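Local coordinates for germination protein YpeB (Bacillus megaterium QM B1551, PDB 5BOI) that takes part in the germination of Bacillus spores and probably acts as an inhibitory protein through its PepSY-containing C-terminal domain, the part described here, at residues A19-L23 with F95-F101; E9-A15 with Y42-S46; N114-F120 with V135-L141. One frame throughout, in Å; residues are numbered along the deposited sequence.

Contact 1 (A19-L23 with F95-F101); sequences ARSFL and FLKDHRF
Phe22, Phe95 and His99 form an aromatic cluster where the C-terminal turns of helices 12-22 and 85-98 meet in the PepSY-containing domain. Phe95 presents its edge to one face of the Phe22 ring in a T-shaped pair, the planes standing at 77° with centroids 5.1 Å apart. The closest carbons, Phe22 CZ and Phe95 CE2, are separated by 3.6 Å. The backbone is reached as well: Phe22 O lies at the edge of the Phe95 ring, near its plane, 3.6 Å from Phe95 CE1. The His99 ring meets Phe22 obliquely, its CD2 3.8 Å from Phe22 CD1, and Phe101 adds a lighter touch through CE2. A chi1 of -163°, which sets CG anti to N, carries the Phe22 ring across toward helix 85-98, although its CB sets off to one side. Beyond this first shell, Phe149 on strand 146-150 makes edge-to-face pairs with both Phe22 and Phe101, while Met60 and Val72 from neighbouring strands pack on Phe22. His99 is the first residue past helix 85-98, and its ring is fixed by the last turn: ND1 donates to Phe95 O at 2.9 Å, with the acceptor almost exactly in the imidazole plane.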
# COMPACT_ATOMS: atom_id res chain seq x y z
N ALA A 19 -6.58 13.01 12.38
CA ALA A 19 -7.49 11.87 12.46
C ALA A 19 -8.88 12.19 11.92
O ALA A 19 -9.42 11.45 11.09
CB ALA A 19 -7.58 11.37 13.91
N ARG A 20 -9.46 13.29 12.39
CA ARG A 20 -10.81 13.68 11.98
C ARG A 20 -10.91 13.79 10.45
O ARG A 20 -11.87 13.29 9.85
CB ARG A 20 -11.20 15.00 12.63
CG ARG A 20 -11.13 14.99 14.15
CD ARG A 20 -11.89 16.18 14.74
NE ARG A 20 -11.73 16.25 16.19
CZ ARG A 20 -12.44 15.54 17.06
NH1 ARG A 20 -12.23 15.67 18.36
NH2 ARG A 20 -13.38 14.70 16.62
N SER A 21 -9.92 14.44 9.85
CA SER A 21 -9.88 14.64 8.41
C SER A 21 -9.67 13.34 7.62
O SER A 21 -10.41 13.05 6.67
CB SER A 21 -8.76 15.63 8.07
OG SER A 21 -8.96 16.19 6.78
N PHE A 22 -8.67 12.56 8.03
CA PHE A 22 -8.32 11.30 7.36
C PHE A 22 -9.45 10.27 7.40
O PHE A 22 -9.67 9.53 6.44
CB PHE A 22 -7.07 10.72 8.02
CG PHE A 22 -6.38 9.66 7.21
CD1 PHE A 22 -5.59 10.01 6.12
CD2 PHE A 22 -6.49 8.33 7.56
CE1 PHE A 22 -4.93 9.03 5.39
CE2 PHE A 22 -5.84 7.34 6.83
CZ PHE A 22 -5.06 7.70 5.74
N LEU A 23 -10.17 10.23 8.52
CA LEU A 23 -11.17 9.20 8.78
C LEU A 23 -12.58 9.72 8.56
O LEU A 23 -13.56 9.00 8.77
CB LEU A 23 -11.04 8.67 10.21
CG LEU A 23 -9.74 7.97 10.57
CD1 LEU A 23 -9.71 7.72 12.07
CD2 LEU A 23 -9.61 6.67 9.80
N PHE A 95 -9.10 7.70 -2.72
CA PHE A 95 -8.82 8.06 -1.33
C PHE A 95 -7.36 8.49 -1.19
O PHE A 95 -7.08 9.56 -0.62
CB PHE A 95 -9.11 6.88 -0.40
CG PHE A 95 -8.77 7.16 1.04
CD1 PHE A 95 -9.68 7.78 1.86
CD2 PHE A 95 -7.55 6.79 1.56
CE1 PHE A 95 -9.38 8.04 3.18
CE2 PHE A 95 -7.24 7.04 2.89
CZ PHE A 95 -8.17 7.67 3.70
N LEU A 96 -6.44 7.69 -1.74
CA LEU A 96 -5.01 8.00 -1.64
C LEU A 96 -4.71 9.37 -2.25
O LEU A 96 -4.05 10.19 -1.62
CB LEU A 96 -4.16 6.92 -2.30
CG LEU A 96 -4.14 5.59 -1.55
CD1 LEU A 96 -3.44 4.51 -2.33
CD2 LEU A 96 -3.49 5.79 -0.19
N LYS A 97 -5.21 9.60 -3.46
CA LYS A 97 -4.98 10.86 -4.15
C LYS A 97 -5.59 12.03 -3.38
O LYS A 97 -5.01 13.10 -3.32
CB LYS A 97 -5.52 10.80 -5.57
CG LYS A 97 -5.02 9.58 -6.35
CD LYS A 97 -4.71 9.89 -7.79
CE LYS A 97 -3.56 9.03 -8.29
NZ LYS A 97 -2.29 9.29 -7.55
N ASP A 98 -6.76 11.81 -2.78
CA ASP A 98 -7.42 12.86 -2.00
C ASP A 98 -6.69 13.19 -0.70
O ASP A 98 -6.91 14.26 -0.12
CB ASP A 98 -8.87 12.47 -1.67
CG ASP A 98 -9.78 12.48 -2.88
OD1 ASP A 98 -9.40 13.08 -3.91
OD2 ASP A 98 -10.88 11.91 -2.81
N HIS A 99 -5.83 12.29 -0.24
CA HIS A 99 -5.18 12.49 1.05
C HIS A 99 -3.66 12.59 0.95
O HIS A 99 -2.95 12.16 1.86
CB HIS A 99 -5.57 11.37 2.02
CG HIS A 99 -7.00 11.44 2.45
ND1 HIS A 99 -8.04 10.96 1.67
CD2 HIS A 99 -7.58 12.00 3.54
CE1 HIS A 99 -9.19 11.19 2.28
NE2 HIS A 99 -8.94 11.82 3.42
N ARG A 100 -3.18 13.15 -0.16
CA ARG A 100 -1.78 13.52 -0.37
C ARG A 100 -0.82 12.34 -0.53
O ARG A 100 0.39 12.50 -0.39
CB ARG A 100 -1.27 14.41 0.78
CG ARG A 100 -1.75 15.85 0.71
CD ARG A 100 -1.47 16.60 2.01
NE ARG A 100 -0.36 16.03 2.76
CZ ARG A 100 -0.10 16.31 4.03
NH1 ARG A 100 0.94 15.74 4.64
NH2 ARG A 100 -0.87 17.16 4.70
N PHE A 101 -1.36 11.17 -0.84
CA PHE A 101 -0.52 10.03 -1.21
C PHE A 101 -0.53 9.92 -2.71
O PHE A 101 -1.38 9.24 -3.29
CB PHE A 101 -1.01 8.74 -0.56
CG PHE A 101 -0.75 8.68 0.92
CD1 PHE A 101 0.45 8.20 1.40
CD2 PHE A 101 -1.70 9.12 1.82
CE1 PHE A 101 0.70 8.15 2.76
CE2 PHE A 101 -1.46 9.08 3.18
CZ PHE A 101 -0.26 8.59 3.65

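Contact 2 (E9-A15 with Y42-S46)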
# COMPACT_ATOMS: atom_id res chain seq x y z
N GLU A 9 7.47 18.92 15.34
CA GLU A 9 6.66 18.07 16.19
C GLU A 9 5.24 18.60 16.20
O GLU A 9 5.00 19.76 15.88
CB GLU A 9 7.22 18.01 17.61
CG GLU A 9 6.97 16.69 18.32
CD GLU A 9 8.20 16.19 19.07
OE1 GLU A 9 8.36 16.54 20.25
OE2 GLU A 9 8.99 15.44 18.46
N VAL A 10 4.29 17.74 16.54
CA VAL A 10 2.90 18.17 16.67
C VAL A 10 2.37 17.78 18.05
O VAL A 10 2.78 16.77 18.63
CB VAL A 10 2.01 17.56 15.57
CG1 VAL A 10 2.55 17.94 14.19
CG2 VAL A 10 1.93 16.04 15.71
N SER A 11 1.47 18.60 18.59
CA SER A 11 0.90 18.31 19.90
C SER A 11 -0.31 17.40 19.75
O SER A 11 -0.90 17.30 18.68
CB SER A 11 0.53 19.60 20.63
OG SER A 11 -0.49 20.30 19.95
N GLU A 12 -0.68 16.74 20.85
CA GLU A 12 -1.75 15.75 20.85
C GLU A 12 -3.08 16.31 20.34
O GLU A 12 -3.97 15.55 19.95
CB GLU A 12 -1.93 15.19 22.27
CG GLU A 12 -0.62 14.78 22.92
CD GLU A 12 -0.82 14.04 24.23
OE1 GLU A 12 0.11 14.02 25.06
OE2 GLU A 12 -1.92 13.47 24.43
N ASP A 13 -3.21 17.63 20.34
CA ASP A 13 -4.40 18.29 19.82
C ASP A 13 -4.36 18.34 18.30
O ASP A 13 -5.39 18.25 17.64
CB ASP A 13 -4.53 19.70 20.41
CG ASP A 13 -5.94 20.03 20.85
OD1 ASP A 13 -6.89 19.70 20.11
OD2 ASP A 13 -6.10 20.61 21.94
N VAL A 14 -3.16 18.49 17.75
CA VAL A 14 -2.96 18.52 16.31
C VAL A 14 -3.16 17.12 15.70
O VAL A 14 -3.79 16.97 14.66
CB VAL A 14 -1.56 19.04 15.94
CG1 VAL A 14 -1.28 18.84 14.46
CG2 VAL A 14 -1.43 20.51 16.32
N ALA A 15 -2.63 16.11 16.38
CA ALA A 15 -2.79 14.73 15.94
C ALA A 15 -4.27 14.35 15.88
O ALA A 15 -4.67 13.50 15.08
CB ALA A 15 -2.02 13.78 16.86
N TYR A 42 9.99 4.43 17.98
CA TYR A 42 9.41 5.47 17.15
C TYR A 42 8.51 6.40 17.94
O TYR A 42 7.78 5.97 18.83
CB TYR A 42 8.62 4.85 15.99
CG TYR A 42 9.46 4.06 15.01
CD1 TYR A 42 10.14 4.70 13.99
CD2 TYR A 42 9.57 2.68 15.12
CE1 TYR A 42 10.91 3.98 13.09
CE2 TYR A 42 10.33 1.96 14.22
CZ TYR A 42 11.00 2.62 13.21
OH TYR A 42 11.77 1.90 12.32
N GLU A 43 8.58 7.69 17.62
CA GLU A 43 7.74 8.68 18.27
C GLU A 43 6.39 8.74 17.58
O GLU A 43 6.27 9.28 16.47
CB GLU A 43 8.42 10.04 18.28
CG GLU A 43 9.68 10.08 19.12
CD GLU A 43 10.34 11.44 19.12
OE1 GLU A 43 10.70 11.93 18.02
OE2 GLU A 43 10.52 12.01 20.21
N VAL A 44 5.38 8.18 18.23
CA VAL A 44 4.06 8.01 17.63
C VAL A 44 2.95 8.31 18.64
O VAL A 44 3.10 8.04 19.84
CB VAL A 44 3.90 6.57 17.07
CG1 VAL A 44 2.46 6.25 16.72
CG2 VAL A 44 4.81 6.36 15.87
N TYR A 45 1.85 8.90 18.17
CA TYR A 45 0.63 9.03 18.96
C TYR A 45 -0.36 7.91 18.65
O TYR A 45 -0.84 7.80 17.52
CB TYR A 45 -0.05 10.38 18.72
CG TYR A 45 0.77 11.56 19.17
CD1 TYR A 45 0.80 11.93 20.51
CD2 TYR A 45 1.46 12.35 18.26
CE1 TYR A 45 1.54 13.01 20.94
CE2 TYR A 45 2.19 13.45 18.68
CZ TYR A 45 2.23 13.77 20.02
OH TYR A 45 2.95 14.85 20.46
N SER A 46 -0.65 7.08 19.64
CA SER A 46 -1.62 6.00 19.47
C SER A 46 -3.02 6.45 19.87
O SER A 46 -3.27 6.76 21.04
CB SER A 46 -1.23 4.77 20.29
OG SER A 46 -0.27 3.98 19.61
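Tyr45 projects from strand 44-50 toward the first turn of helix 12-22, a helix-on-sheet packing in the N-terminal part of the PepSY-containing domain. The phenol points at the chain entering the helix, hydroxyl first, with contacts along both long sides of the ring. Glu12 crosses it at about a right angle: CG does the touching, 3.4 Å from Tyr45 CE1, and the carboxylate plane is turned 44° from the ring. Along the ring's other side, CE2-CD2, Val10 CG2 lies 3.9 Å from Tyr45 CE2, and nearer the strand Ala15 CB sits 4.0 Å from Tyr45 CD2. The ring extends out to the chain just ahead of the helix because CG stands anti to the carbonyl carbon (chi1 -64°). There the single hydrogen bond between the segments runs from Tyr45 OH to Val10 O, 2.7 Å long and in the carbonyl plane. Replacing the tyrosine by an alanine would probably leave the Val10 carbonyl without its phenol donor and open a gap between the helix start and the strand. Ile33 of strand 30-35 touches both Glu12 and Tyr45, while Gln64 bonds through its backbone to Val10 and Glu43, tying both segments to the same residue. At the exposed margin Glu9 and Glu43 bring like charges together, their carboxylates nearly perpendicular and OE2 of Glu9 3.9 Å from OE1 of Glu43.

Contact 3 (N114-F120 with V135-L141)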
# COMPACT_ATOMS: atom_id res chain seq x y z
N ASN A 114 -15.82 -9.95 2.99
CA ASN A 114 -16.52 -8.70 2.61
C ASN A 114 -15.65 -7.43 2.67
O ASN A 114 -16.17 -6.32 2.79
CB ASN A 114 -17.79 -8.51 3.48
CG ASN A 114 -18.84 -9.53 3.15
OD1 ASN A 114 -18.83 -10.11 2.07
ND2 ASN A 114 -19.80 -9.73 4.07
N MET A 115 -14.34 -7.61 2.55
CA MET A 115 -13.42 -6.47 2.46
C MET A 115 -12.58 -6.57 1.20
O MET A 115 -12.26 -7.68 0.74
CB MET A 115 -12.47 -6.43 3.66
CG MET A 115 -13.11 -6.45 5.03
SD MET A 115 -11.79 -6.45 6.28
CE MET A 115 -10.92 -7.98 5.89
N GLY A 116 -12.23 -5.41 0.66
CA GLY A 116 -11.23 -5.37 -0.40
C GLY A 116 -9.89 -5.05 0.25
O GLY A 116 -9.78 -4.13 1.05
N VAL A 117 -8.89 -5.84 -0.10
CA VAL A 117 -7.55 -5.66 0.44
C VAL A 117 -6.63 -5.31 -0.72
O VAL A 117 -6.55 -6.04 -1.72
CB VAL A 117 -7.06 -6.95 1.15
CG1 VAL A 117 -5.67 -6.77 1.74
CG2 VAL A 117 -8.07 -7.35 2.23
N PHE A 118 -5.95 -4.18 -0.59
CA PHE A 118 -5.14 -3.65 -1.67
C PHE A 118 -3.73 -3.27 -1.22
O PHE A 118 -3.54 -2.81 -0.10
CB PHE A 118 -5.81 -2.41 -2.26
CG PHE A 118 -7.21 -2.64 -2.68
CD1 PHE A 118 -7.48 -3.40 -3.80
CD2 PHE A 118 -8.27 -2.10 -1.97
CE1 PHE A 118 -8.77 -3.62 -4.20
CE2 PHE A 118 -9.57 -2.31 -2.38
CZ PHE A 118 -9.82 -3.07 -3.50
N THR A 119 -2.76 -3.48 -2.10
CA THR A 119 -1.41 -2.95 -1.88
C THR A 119 -1.05 -2.04 -3.05
O THR A 119 -1.27 -2.40 -4.20
CB THR A 119 -0.35 -4.06 -1.74
OG1 THR A 119 -0.72 -4.95 -0.68
CG2 THR A 119 1.02 -3.44 -1.46
N PHE A 120 -0.53 -0.85 -2.74
CA PHE A 120 -0.09 0.11 -3.74
C PHE A 120 1.40 0.29 -3.55
O PHE A 120 1.88 0.13 -2.42
CB PHE A 120 -0.80 1.46 -3.55
CG PHE A 120 -2.27 1.42 -3.86
CD1 PHE A 120 -3.17 0.90 -2.94
CD2 PHE A 120 -2.75 1.90 -5.07
CE1 PHE A 120 -4.54 0.87 -3.22
CE2 PHE A 120 -4.11 1.86 -5.35
CZ PHE A 120 -5.00 1.34 -4.42
N VAL A 135 2.00 0.90 0.36
CA VAL A 135 0.89 1.34 1.19
C VAL A 135 -0.19 0.27 1.10
O VAL A 135 -0.52 -0.19 0.00
CB VAL A 135 0.35 2.67 0.72
CG1 VAL A 135 -0.88 3.06 1.57
CG2 VAL A 135 1.43 3.76 0.81
N LYS A 136 -0.72 -0.14 2.25
CA LYS A 136 -1.70 -1.21 2.30
C LYS A 136 -3.05 -0.62 2.70
O LYS A 136 -3.10 0.25 3.57
CB LYS A 136 -1.29 -2.30 3.29
CG LYS A 136 -0.18 -3.22 2.81
CD LYS A 136 0.55 -3.88 3.96
CE LYS A 136 1.79 -4.61 3.47
NZ LYS A 136 1.72 -4.89 2.01
N MET A 137 -4.12 -1.08 2.06
CA MET A 137 -5.45 -0.55 2.34
C MET A 137 -6.46 -1.67 2.43
O MET A 137 -6.35 -2.65 1.71
CB MET A 137 -5.90 0.41 1.26
CG MET A 137 -4.96 1.53 0.98
SD MET A 137 -5.89 2.76 0.08
CE MET A 137 -7.12 3.21 1.31
N LYS A 138 -7.45 -1.49 3.31
CA LYS A 138 -8.56 -2.41 3.43
C LYS A 138 -9.83 -1.56 3.36
O LYS A 138 -9.95 -0.54 4.05
CB LYS A 138 -8.50 -3.22 4.73
CG LYS A 138 -7.28 -4.13 4.82
CD LYS A 138 -7.16 -4.77 6.19
CE LYS A 138 -5.85 -5.56 6.29
NZ LYS A 138 -5.62 -6.13 7.65
N MET A 139 -10.75 -1.97 2.49
CA MET A 139 -11.98 -1.22 2.24
C MET A 139 -13.19 -2.06 2.60
O MET A 139 -13.20 -3.26 2.38
CB MET A 139 -12.08 -0.81 0.77
CG MET A 139 -10.83 -0.20 0.16
SD MET A 139 -10.41 1.37 0.89
CE MET A 139 -11.70 2.41 0.23
N SER A 140 -14.23 -1.43 3.15
CA SER A 140 -15.50 -2.11 3.35
C SER A 140 -16.19 -2.30 2.01
O SER A 140 -16.38 -1.33 1.28
CB SER A 140 -16.42 -1.31 4.26
OG SER A 140 -17.75 -1.83 4.17
N LEU A 141 -16.60 -3.51 1.68
CA LEU A 141 -17.42 -3.69 0.48
C LEU A 141 -18.91 -3.38 0.70
O LEU A 141 -19.70 -3.52 -0.23
CB LEU A 141 -17.26 -5.10 -0.07
CG LEU A 141 -15.82 -5.45 -0.51
CD1 LEU A 141 -15.79 -6.84 -1.10
CD2 LEU A 141 -15.24 -4.43 -1.50
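Phe118 and Met137 exchange a reciprocal pair of backbone hydrogen bonds at the middle of an antiparallel beta pairing in the PepSY-containing domain, N to O 2.8 Å in each direction. Gly116 with Met139 and Phe120 with Val135 repeat the arrangement on either side. The bond from Phe120 N to Val135 O is nearly straight, with an angle of 172° at the hydrogen. A seventh bond, from Leu141 N to Asn114 O at 3.1 Å, carries the pairing just past the strands. The non-hydrogen-bonded pairs, such as Val117 with Lys138, add CA-H...O contacts; Lys138 CA lies 3.2 Å from Gly116 O.

On the face bearing Phe118, Phe120, Val135, Met137 and Met139, aromatic rings meet flexible thioether chains. In one of two modelled conformers, Met139 CG comes to the edge of the Phe118 ring, in its plane, 3.5 Å from Phe118 CE2. Phe120 and Met137 make an oblique Met-aromatic contact, SD lying 4.0 Å from Phe120 CE1. At Gly116, a beta carbon would run into Phe118 CZ, so the bare backbone lets that ring lie close to the strand; Leu141 CD2 packs 3.8 Å from Gly116 N. On the other face, Thr119, in one of its two conformers, and Lys136 run side by side, pointing the same way.

Helix 85-98 covers the aromatic face: Met89 packs on Phe118, Thr93 and Leu96 on Phe120, and Ala88 on Leu141. Strand 104-112 hydrogen-bonds to the outer side of strand 115-123, and strand 146-150 does the same for strand 134-140, so the pair lies within a larger antiparallel array.

In the fold
From the N terminus, helix 12-22 supplies the first segment of two contacts in turn. Contact 2 closes the shorter loop, bringing the helix start to strand 44-50. Contact 1 leaves from the last turn of the helix and closes a longer loop at the end of helix 85-98; because its first segment falls between those of contact 2, the two cross along the chain, with centres about 17 Å apart. Contact 3 follows in series, closing a short excursion between strands 115-123 and 134-140. It joins contact 1 directly: Phe95 and Leu96 pack against Met137, and Leu96 also against Val135. Helix 85-98 thus connects the N-terminal helix with the later strands.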